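Local coordinates for cell division control protein Cdc48 (PDB 5E7P) that probably binds and hydrolyses ATP as a Cdc48-type member of the AAA ATPase family, and holds ADP in this crystal structure, at residues A[17-22]-A[102-107]; A[694-699]-A[720-725]. All blocks are in the same frame, centred on the assembly; numbering follows the deposited sequence.

Contact 1. Residues A[17-22]-A[102-107]; sequences TPLSHL and VSPVTV
The imidazole of H21, whose CB rests 3.8 Å from CB of S103, is met at its edge and in its plane by L19 O. That in-plane bond is weak, with ND1 of H21 3.3 Å from O of L19. CG of H21 sits between the backbone N and the carbonyl carbon (chi1 63°), a setting that carries the ring back along its own segment, so that of this side chain it is CB that stays near 102-107. The firm link is backbone pairing: L22 and V102 form an antiparallel hydrogen-bonded pair. L22 N reaches V102 O at 2.9 Å (157° at the hydrogen) in the carbonyl plane, and V102 N returns to L22 O at 2.8 Å with a nearly straight 173°. Beyond this pair the contact is van der Waals packing, in which the backbone oxygens of S20 and P104 take part as well as side chains. The pyrrolidine of P104 turns its CG to S20 OG at 3.7 Å, while the L19 side chain runs past the proline in the opposite sense, its CD1 4.0 Å from CG of P104. S20 OG has its polar partner elsewhere, in L50 O. The pairing starts strand 22-28 beside the end of strand 98-104 in the Cdc48-type N-terminal domain, of the double-psi barrel clan. Strand 57-61 flanks 98-104 on its other edge, bonding S103 through A59; helix 44-50 packs on L22, V102 and P104, and helix 690-707 meets S20 and L22.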
loop_
_atom_site.group_PDB
_atom_site.type_symbol
_atom_site.label_atom_id
_atom_site.label_comp_id
_atom_site.label_asym_id
_atom_site.label_seq_id
_atom_site.Cartn_x
_atom_site.Cartn_y
_atom_site.Cartn_z
ATOM N N THR A 17 -6.485 -19.821 -10.950
ATOM C CA THR A 17 -7.447 -18.872 -11.496
ATOM C C THR A 17 -7.216 -18.650 -12.990
ATOM O O THR A 17 -6.092 -18.376 -13.412
ATOM C CB THR A 17 -7.376 -17.550 -10.743
ATOM N N PRO A 18 -8.288 -18.767 -13.794
ATOM C CA PRO A 18 -8.232 -18.597 -15.250
ATOM C C PRO A 18 -7.720 -17.215 -15.660
ATOM O O PRO A 18 -8.167 -16.197 -15.126
ATOM C CB PRO A 18 -9.692 -18.778 -15.684
ATOM C CG PRO A 18 -10.498 -18.520 -14.453
ATOM C CD PRO A 18 -9.658 -19.032 -13.326
ATOM N N LEU A 19 -6.783 -17.192 -16.602
ATOM C CA LEU A 19 -6.163 -15.947 -17.038
ATOM C C LEU A 19 -6.918 -15.330 -18.210
ATOM O O LEU A 19 -6.725 -15.721 -19.364
ATOM C CB LEU A 19 -4.697 -16.183 -17.413
ATOM C CG LEU A 19 -3.839 -14.933 -17.625
ATOM C CD1 LEU A 19 -3.919 -14.008 -16.415
ATOM C CD2 LEU A 19 -2.395 -15.317 -17.917
ATOM N N SER A 20 -7.780 -14.365 -17.905
ATOM C CA SER A 20 -8.582 -13.703 -18.927
ATOM C C SER A 20 -7.708 -12.838 -19.835
ATOM O O SER A 20 -6.662 -12.351 -19.418
ATOM C CB SER A 20 -9.684 -12.861 -18.284
ATOM O OG SER A 20 -9.130 -11.846 -17.468
ATOM N N HIS A 21 -8.143 -12.653 -21.078
ATOM C CA HIS A 21 -7.354 -11.921 -22.061
ATOM C C HIS A 21 -8.216 -11.478 -23.239
ATOM O O HIS A 21 -9.252 -12.078 -23.523
ATOM C CB HIS A 21 -6.209 -12.795 -22.574
ATOM C CG HIS A 21 -6.672 -14.025 -23.290
ATOM N ND1 HIS A 21 -7.031 -15.178 -22.628
ATOM C CD2 HIS A 21 -6.860 -14.271 -24.607
ATOM C CE1 HIS A 21 -7.412 -16.088 -23.509
ATOM N NE2 HIS A 21 -7.315 -15.562 -24.718
ATOM N N LEU A 22 -7.777 -10.429 -23.926
ATOM C CA LEU A 22 -8.487 -9.922 -25.092
ATOM C C LEU A 22 -7.508 -9.414 -26.137
ATOM O O LEU A 22 -6.459 -8.863 -25.803
ATOM C CB LEU A 22 -9.429 -8.787 -24.699
ATOM C CG LEU A 22 -10.683 -9.140 -23.903
ATOM C CD1 LEU A 22 -11.335 -7.877 -23.377
ATOM C CD2 LEU A 22 -11.647 -9.924 -24.781
ATOM N N VAL A 102 -4.050 -8.175 -24.452
ATOM C CA VAL A 102 -4.107 -7.548 -23.140
ATOM C C VAL A 102 -4.616 -8.554 -22.114
ATOM O O VAL A 102 -5.567 -9.288 -22.377
ATOM C CB VAL A 102 -5.037 -6.320 -23.151
ATOM C CG1 VAL A 102 -4.871 -5.512 -21.871
ATOM C CG2 VAL A 102 -4.752 -5.457 -24.365
ATOM N N SER A 103 -3.980 -8.588 -20.949
ATOM C CA SER A 103 -4.377 -9.509 -19.891
ATOM C C SER A 103 -3.830 -9.043 -18.549
ATOM O O SER A 103 -2.773 -8.413 -18.494
ATOM C CB SER A 103 -3.862 -10.917 -20.190
ATOM O OG SER A 103 -2.449 -10.964 -20.120
ATOM N N PRO A 104 -4.553 -9.348 -17.460
ATOM C CA PRO A 104 -4.059 -9.029 -16.119
ATOM C C PRO A 104 -2.719 -9.701 -15.855
ATOM O O PRO A 104 -2.489 -10.823 -16.306
ATOM C CB PRO A 104 -5.138 -9.613 -15.196
ATOM C CG PRO A 104 -5.915 -10.570 -16.045
ATOM C CD PRO A 104 -5.876 -9.990 -17.418
ATOM N N VAL A 105 -1.838 -9.011 -15.142
ATOM C CA VAL A 105 -0.528 -9.557 -14.827
ATOM C C VAL A 105 -0.247 -9.411 -13.338
ATOM O O VAL A 105 -0.624 -8.418 -12.720
ATOM C CB VAL A 105 0.589 -8.878 -15.659
ATOM C CG1 VAL A 105 0.711 -7.399 -15.305
ATOM C CG2 VAL A 105 1.922 -9.595 -15.472
ATOM N N THR A 106 0.383 -10.423 -12.755
ATOM C CA THR A 106 0.815 -10.336 -11.371
ATOM C C THR A 106 2.075 -9.481 -11.299
ATOM O O THR A 106 3.064 -9.753 -11.989
ATOM C CB THR A 106 1.099 -11.725 -10.770
ATOM O OG1 THR A 106 -0.077 -12.539 -10.861
ATOM C CG2 THR A 106 1.507 -11.596 -9.308
ATOM N N VAL A 107 2.030 -8.438 -10.477
ATOM C CA VAL A 107 3.168 -7.543 -10.320
ATOM C C VAL A 107 3.647 -7.533 -8.877
ATOM O O VAL A 107 2.991 -6.971 -8.006
ATOM C CB VAL A 107 2.822 -6.103 -10.741
ATOM C CG1 VAL A 107 4.068 -5.232 -10.720
ATOM C CG2 VAL A 107 2.197 -6.095 -12.119
#

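Contact 2. Residues A[694-699]-A[720-725]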
loop_
_atom_site.group_PDB
_atom_site.type_symbol
_atom_site.label_atom_id
_atom_site.label_comp_id
_atom_site.label_asym_id
_atom_site.label_seq_id
_atom_site.Cartn_x
_atom_site.Cartn_y
_atom_site.Cartn_z
ATOM N N VAL A 694 -20.714 -9.411 -9.048
ATOM C CA VAL A 694 -19.545 -8.799 -9.670
ATOM C C VAL A 694 -18.987 -9.699 -10.774
ATOM O O VAL A 694 -18.555 -9.220 -11.827
ATOM C CB VAL A 694 -18.444 -8.513 -8.616
ATOM C CG1 VAL A 694 -17.156 -8.046 -9.279
ATOM C CG2 VAL A 694 -18.935 -7.484 -7.604
ATOM N N ALA A 695 -19.019 -11.006 -10.534
ATOM C CA ALA A 695 -18.512 -11.976 -11.501
ATOM C C ALA A 695 -19.461 -12.145 -12.686
ATOM O O ALA A 695 -19.029 -12.469 -13.794
ATOM C CB ALA A 695 -18.257 -13.317 -10.827
ATOM N N LEU A 696 -20.751 -11.929 -12.450
ATOM C CA LEU A 696 -21.742 -12.027 -13.516
ATOM C C LEU A 696 -21.587 -10.883 -14.516
ATOM O O LEU A 696 -21.806 -11.061 -15.713
ATOM C CB LEU A 696 -23.162 -12.047 -12.944
ATOM C CG LEU A 696 -24.287 -12.236 -13.967
ATOM C CD1 LEU A 696 -24.129 -13.555 -14.709
ATOM C CD2 LEU A 696 -25.658 -12.154 -13.310
ATOM N N LEU A 697 -21.201 -9.711 -14.022
ATOM C CA LEU A 697 -20.969 -8.553 -14.880
ATOM C C LEU A 697 -19.662 -8.710 -15.642
ATOM O O LEU A 697 -19.568 -8.360 -16.818
ATOM C CB LEU A 697 -20.923 -7.271 -14.048
ATOM C CG LEU A 697 -22.245 -6.783 -13.457
ATOM C CD1 LEU A 697 -21.986 -5.689 -12.436
ATOM C CD2 LEU A 697 -23.161 -6.284 -14.560
ATOM N N ARG A 698 -18.655 -9.225 -14.945
ATOM C CA ARG A 698 -17.359 -9.533 -15.534
ATOM C C ARG A 698 -17.518 -10.530 -16.676
ATOM O O ARG A 698 -16.998 -10.324 -17.774
ATOM C CB ARG A 698 -16.443 -10.108 -14.455
ATOM C CG ARG A 698 -15.161 -10.752 -14.956
ATOM C CD ARG A 698 -14.570 -11.621 -13.852
ATOM N NE ARG A 698 -13.171 -11.965 -14.083
ATOM C CZ ARG A 698 -12.768 -13.024 -14.777
ATOM N NH1 ARG A 698 -13.665 -13.840 -15.315
ATOM N NH2 ARG A 698 -11.471 -13.261 -14.936
ATOM N N GLU A 699 -18.251 -11.604 -16.411
ATOM C CA GLU A 699 -18.483 -12.636 -17.409
ATOM C C GLU A 699 -19.351 -12.118 -18.547
ATOM O O GLU A 699 -19.124 -12.455 -19.708
ATOM C CB GLU A 699 -19.128 -13.864 -16.766
ATOM C CG GLU A 699 -19.239 -15.058 -17.689
ATOM C CD GLU A 699 -17.888 -15.562 -18.173
ATOM O OE1 GLU A 699 -16.883 -15.397 -17.444
ATOM O OE2 GLU A 699 -17.833 -16.127 -19.288
ATOM N N ALA A 720 -27.562 -13.857 -20.183
ATOM C CA ALA A 720 -28.162 -15.184 -20.088
ATOM C C ALA A 720 -27.113 -16.285 -20.211
ATOM O O ALA A 720 -27.167 -17.291 -19.501
ATOM C CB ALA A 720 -29.238 -15.354 -21.149
ATOM N N LYS A 721 -26.158 -16.089 -21.115
ATOM C CA LYS A 721 -25.067 -17.041 -21.286
ATOM C C LYS A 721 -24.121 -17.007 -20.090
ATOM O O LYS A 721 -23.668 -18.046 -19.615
ATOM C CB LYS A 721 -24.294 -16.756 -22.574
ATOM C CG LYS A 721 -23.151 -17.724 -22.827
ATOM C CD LYS A 721 -22.431 -17.408 -24.125
ATOM C CE LYS A 721 -21.298 -18.394 -24.378
ATOM N NZ LYS A 721 -20.574 -18.108 -25.649
ATOM N N ALA A 722 -23.829 -15.802 -19.606
ATOM C CA ALA A 722 -22.964 -15.625 -18.446
ATOM C C ALA A 722 -23.514 -16.358 -17.226
ATOM O O ALA A 722 -22.756 -16.926 -16.440
ATOM C CB ALA A 722 -22.785 -14.146 -18.141
ATOM N N ARG A 723 -24.837 -16.353 -17.087
ATOM C CA ARG A 723 -25.497 -17.008 -15.960
ATOM C C ARG A 723 -25.348 -18.526 -15.991
ATOM O O ARG A 723 -25.633 -19.203 -15.003
ATOM C CB ARG A 723 -26.980 -16.637 -15.907
ATOM C CG ARG A 723 -27.249 -15.180 -15.589
ATOM C CD ARG A 723 -28.703 -14.966 -15.218
ATOM N NE ARG A 723 -29.079 -15.782 -14.068
ATOM C CZ ARG A 723 -30.287 -15.780 -13.516
ATOM N NH1 ARG A 723 -31.241 -15.001 -14.008
ATOM N NH2 ARG A 723 -30.540 -16.557 -12.472
ATOM N N GLU A 724 -24.910 -19.062 -17.127
ATOM C CA GLU A 724 -24.696 -20.498 -17.248
ATOM C C GLU A 724 -23.406 -20.909 -16.548
ATOM O O GLU A 724 -23.315 -22.004 -15.993
ATOM C CB GLU A 724 -24.664 -20.920 -18.718
ATOM C CG GLU A 724 -25.935 -20.591 -19.484
ATOM C CD GLU A 724 -25.865 -21.003 -20.945
ATOM O OE1 GLU A 724 -24.829 -21.571 -21.358
ATOM O OE2 GLU A 724 -26.847 -20.757 -21.678
ATOM N N THR A 725 -22.412 -20.024 -16.571
ATOM C CA THR A 725 -21.129 -20.299 -15.930
ATOM C C THR A 725 -21.046 -19.690 -14.530
ATOM O O THR A 725 -20.389 -20.242 -13.647
ATOM C CB THR A 725 -19.942 -19.802 -16.779
ATOM O OG1 THR A 725 -19.952 -18.370 -16.835
ATOM C CG2 THR A 725 -20.024 -20.363 -18.191
#
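The carbonyl oxygen of A722, a residue whose CB packs on E699 across the contact, accepts two donors from T725. The hydroxyl OG1 of T725 lies 3.2 Å from A722 O, tilted 23° out of the carbonyl plane, and T725 N lies 3.1 Å from A722 O on the same face of that plane. The hydroxyl bond holds the threonine's rotation about chi1 and places its OG1 beside the opposing helix; the N bond is a backbone turn to the same oxygen. OG1 is nearest the aliphatic CG of E699, at 3.5 Å from T725 OG1, with the carboxylate close by but not hydrogen-bonded to it, and the two side chains run across each other at about a right angle. CG of E699 stands anti to the backbone N (chi1 -172°), which puts this methylene 3.7 Å from CB of A722 as well; the bend at the next bond then turns the carboxylate. Helices 690-707 and 716-725 make this contact within the helical AAA+ lid; over these short segments their axes approach to 8.9 Å with N-to-C directions 126° apart, a steeply inclined packing with the small A722 at the interface. One turn before E699, L696 supplies the apolar half. Its CD1 reaches CB of A722 at 3.7 Å and CG of R723 at 3.6 Å, with the leucine and the arginine stem meeting at a slant. No hydrogen bond joins the two segments; van der Waals contact alone carries the pairing. Around this core L685 adds to the packing on L696, Y688 touches R723 and V726 touches E699. On the same helix as L696 and E699, V694 belongs to the pocket of a bound ADP.

In the fold
Along the chain the contacts come in series: contact 1 closes within the N-terminal domain long before contact 2 opens in the AAA+ lid near the C-terminal end. In space their centres are only 18 Å apart. Helix 690-707 connects them, giving contact 2 its 694-699 segment while, further along, M702 packs against S20 and L22 of contact 1, and M705 against L22. The regions also touch directly, S20 OG lying 3.7 Å from R698 NH2 as plain packing. The N-terminal domain thus packs on the lid through helix 690-707, which also carries V694 of the pocket of a bound ADP.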